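Long-range contact in ABC-type transport system, molybdenum-specific extracellular solute-binding protein (Clostridium difficile, PDB 4KD5), which probably binds molybdate or tungstate outside the cell as the substrate-binding component of an ABC transporter: residues E18-I23 with I223-Y229. Sequence-based numbering, arbitrary orientation. Where two conformers were deposited one is given.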
loop_
_atom_site.group_PDB
_atom_site.type_symbol
_atom_site.label_atom_id
_atom_site.label_comp_id
_atom_site.label_asym_id
_atom_site.label_seq_id
_atom_site.Cartn_x
_atom_site.Cartn_y
_atom_site.Cartn_z
ATOM N N GLU A 18 -24.305 -12.756 -4.691
ATOM C CA GLU A 18 -24.630 -13.286 -3.372
ATOM C C GLU A 18 -23.384 -13.486 -2.514
ATOM O O GLU A 18 -23.423 -13.298 -1.301
ATOM C CB GLU A 18 -25.430 -14.588 -3.487
ATOM C CG GLU A 18 -26.686 -14.476 -4.344
ATOM C CD GLU A 18 -26.419 -14.731 -5.817
ATOM O OE1 GLU A 18 -26.055 -15.872 -6.166
ATOM O OE2 GLU A 18 -26.569 -13.789 -6.623
ATOM N N ALA A 19 -22.274 -13.849 -3.146
ATOM C CA ALA A 19 -21.025 -14.058 -2.417
ATOM C C ALA A 19 -20.382 -12.736 -2.003
ATOM O O ALA A 19 -19.830 -12.619 -0.907
ATOM C CB ALA A 19 -20.054 -14.876 -3.244
HETATM N N MSE A 20 -20.463 -11.744 -2.887
HETATM C CA MSE A 20 -19.818 -10.449 -2.672
HETATM C C MSE A 20 -20.442 -9.660 -1.529
HETATM O O MSE A 20 -19.806 -8.777 -0.955
HETATM C CB MSE A 20 -19.851 -9.613 -3.952
HETATM C CG MSE A 20 -19.035 -10.180 -5.098
HETATM SE SE MSE A 20 -17.215 -10.635 -4.608
HETATM C CE MSE A 20 -16.565 -8.852 -4.242
ATOM N N ALA A 21 -21.689 -9.976 -1.201
ATOM C CA ALA A 21 -22.365 -9.334 -0.079
ATOM C C ALA A 21 -21.781 -9.788 1.260
ATOM O O ALA A 21 -21.624 -8.985 2.180
ATOM C CB ALA A 21 -23.853 -9.606 -0.135
ATOM N N LYS A 22 -21.469 -11.074 1.371
ATOM C CA LYS A 22 -20.825 -11.599 2.572
ATOM C C LYS A 22 -19.363 -11.154 2.609
ATOM O O LYS A 22 -18.790 -10.980 3.682
ATOM C CB LYS A 22 -20.929 -13.125 2.609
ATOM C CG LYS A 22 -20.384 -13.779 3.871
ATOM C CD LYS A 22 -21.300 -13.547 5.064
ATOM C CE LYS A 22 -21.263 -14.719 6.040
ATOM N NZ LYS A 22 -19.908 -14.994 6.592
ATOM N N ILE A 23 -18.770 -10.966 1.432
ATOM C CA ILE A 23 -17.413 -10.427 1.327
ATOM C C ILE A 23 -17.335 -8.993 1.879
ATOM O O ILE A 23 -16.369 -8.626 2.555
ATOM C CB ILE A 23 -16.902 -10.459 -0.137
ATOM C CG1 ILE A 23 -16.628 -11.896 -0.597
ATOM C CG2 ILE A 23 -15.656 -9.603 -0.296
ATOM C CD1 ILE A 23 -15.480 -12.573 0.127
ATOM N N ILE A 223 -15.528 -18.084 2.292
ATOM C CA ILE A 223 -16.759 -17.333 2.051
ATOM C C ILE A 223 -17.349 -17.707 0.692
ATOM O O ILE A 223 -18.551 -17.947 0.572
ATOM C CB ILE A 223 -16.527 -15.808 2.145
ATOM C CG1 ILE A 223 -16.371 -15.388 3.607
ATOM C CG2 ILE A 223 -17.676 -15.039 1.520
ATOM C CD1 ILE A 223 -16.162 -13.904 3.785
ATOM N N PHE A 224 -16.497 -17.774 -0.325
ATOM C CA PHE A 224 -16.935 -18.166 -1.656
ATOM C C PHE A 224 -17.422 -19.616 -1.682
ATOM O O PHE A 224 -18.250 -19.976 -2.515
ATOM C CB PHE A 224 -15.807 -17.965 -2.676
ATOM C CG PHE A 224 -15.553 -16.527 -3.034
ATOM C CD1 PHE A 224 -16.476 -15.809 -3.777
ATOM C CD2 PHE A 224 -14.379 -15.901 -2.647
ATOM C CE1 PHE A 224 -16.238 -14.484 -4.114
ATOM C CE2 PHE A 224 -14.136 -14.580 -2.984
ATOM C CZ PHE A 224 -15.070 -13.872 -3.719
ATOM N N GLU A 225 -16.916 -20.438 -0.765
ATOM C CA GLU A 225 -17.320 -21.843 -0.679
ATOM C C GLU A 225 -18.677 -22.038 0.010
ATOM O O GLU A 225 -19.310 -23.085 -0.131
ATOM C CB GLU A 225 -16.213 -22.684 -0.022
ATOM C CG GLU A 225 -14.941 -22.774 -0.862
ATOM C CD GLU A 225 -13.730 -23.241 -0.072
ATOM O OE1 GLU A 225 -13.901 -23.672 1.087
ATOM O OE2 GLU A 225 -12.604 -23.171 -0.612
ATOM N N GLU A 226 -19.119 -21.026 0.751
ATOM C CA GLU A 226 -20.467 -21.022 1.310
ATOM C C GLU A 226 -21.485 -20.892 0.186
ATOM O O GLU A 226 -22.634 -21.300 0.318
ATOM C CB GLU A 226 -20.645 -19.852 2.285
ATOM C CG GLU A 226 -19.751 -19.884 3.514
ATOM C CD GLU A 226 -19.841 -18.606 4.332
ATOM O OE1 GLU A 226 -20.712 -17.764 4.030
ATOM O OE2 GLU A 226 -19.040 -18.439 5.276
ATOM N N PHE A 227 -21.048 -20.308 -0.923
ATOM C CA PHE A 227 -21.953 -19.999 -2.018
ATOM C C PHE A 227 -21.769 -20.941 -3.206
ATOM O O PHE A 227 -22.230 -20.657 -4.315
ATOM C CB PHE A 227 -21.809 -18.524 -2.422
ATOM C CG PHE A 227 -22.269 -17.560 -1.357
ATOM C CD1 PHE A 227 -23.576 -17.097 -1.345
ATOM C CD2 PHE A 227 -21.405 -17.135 -0.358
ATOM C CE1 PHE A 227 -24.011 -16.219 -0.363
ATOM C CE2 PHE A 227 -21.833 -16.257 0.629
ATOM C CZ PHE A 227 -23.137 -15.799 0.625
ATOM N N GLY A 228 -21.107 -22.069 -2.961
ATOM C CA GLY A 228 -20.997 -23.123 -3.954
ATOM C C GLY A 228 -19.767 -23.042 -4.835
ATOM O O GLY A 228 -19.537 -23.914 -5.678
ATOM N N TYR A 229 -18.972 -21.997 -4.650
ATOM C CA TYR A 229 -17.735 -21.871 -5.406
ATOM C C TYR A 229 -16.643 -22.733 -4.793
ATOM O O TYR A 229 -16.819 -23.295 -3.709
ATOM C CB TYR A 229 -17.320 -20.404 -5.511
ATOM C CG TYR A 229 -18.334 -19.593 -6.265
ATOM C CD1 TYR A 229 -18.318 -19.551 -7.650
ATOM C CD2 TYR A 229 -19.325 -18.894 -5.599
ATOM C CE1 TYR A 229 -19.252 -18.823 -8.350
ATOM C CE2 TYR A 229 -20.264 -18.160 -6.292
ATOM C CZ TYR A 229 -20.220 -18.131 -7.665
ATOM O OH TYR A 229 -21.152 -17.402 -8.355
#
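Helix-to-helix packing in a periplasmic-binding-protein type lobe joins A19 of helix 17-28 to F224 of helix 218-226 and to F227, which follows it. Closeness peaks at A19, whose CA lies 5.8 Å from the CA of F224. The F227 ring lies flat over the first helix: A19 CA sits 3.7 Å from the ring centroid and 11° off its normal, a CH-pi contact, while the C atom of E18 meets the same face nearer the rim. A19 CB fits between the two phenyl rings, 3.7 Å from F224 CD1 and 3.9 Å from F227 CD2. M20 approaches F224 differently: M20 SE lies 4.0 Å from F224 CZ, near the ring plane at its edge, a Met-aromatic contact. One turn along, I23 CD1 meets I223 CG2 at 3.6 Å and also touches F224 CE2. With chi1 at -176°, the K22 chain runs out opposite its own N, and CG comes to rest on I223 CG2; NZ reaches E226 OE2 at 3.8 Å, a long salt bridge, and E26 offers a second, weak ion pair. F224 O accepts from both F227 N and Y229 N, which turns the chain out of helix 218-226. Y229 OH makes a weak hydrogen bond to O of S15, a predicted molybdate ligand, and its ring stacks edge-to-face with Y194, while F224 rests on L84 and V85 of strand 82-94 and I23 on F211, F214 and L215 of helix 205-215.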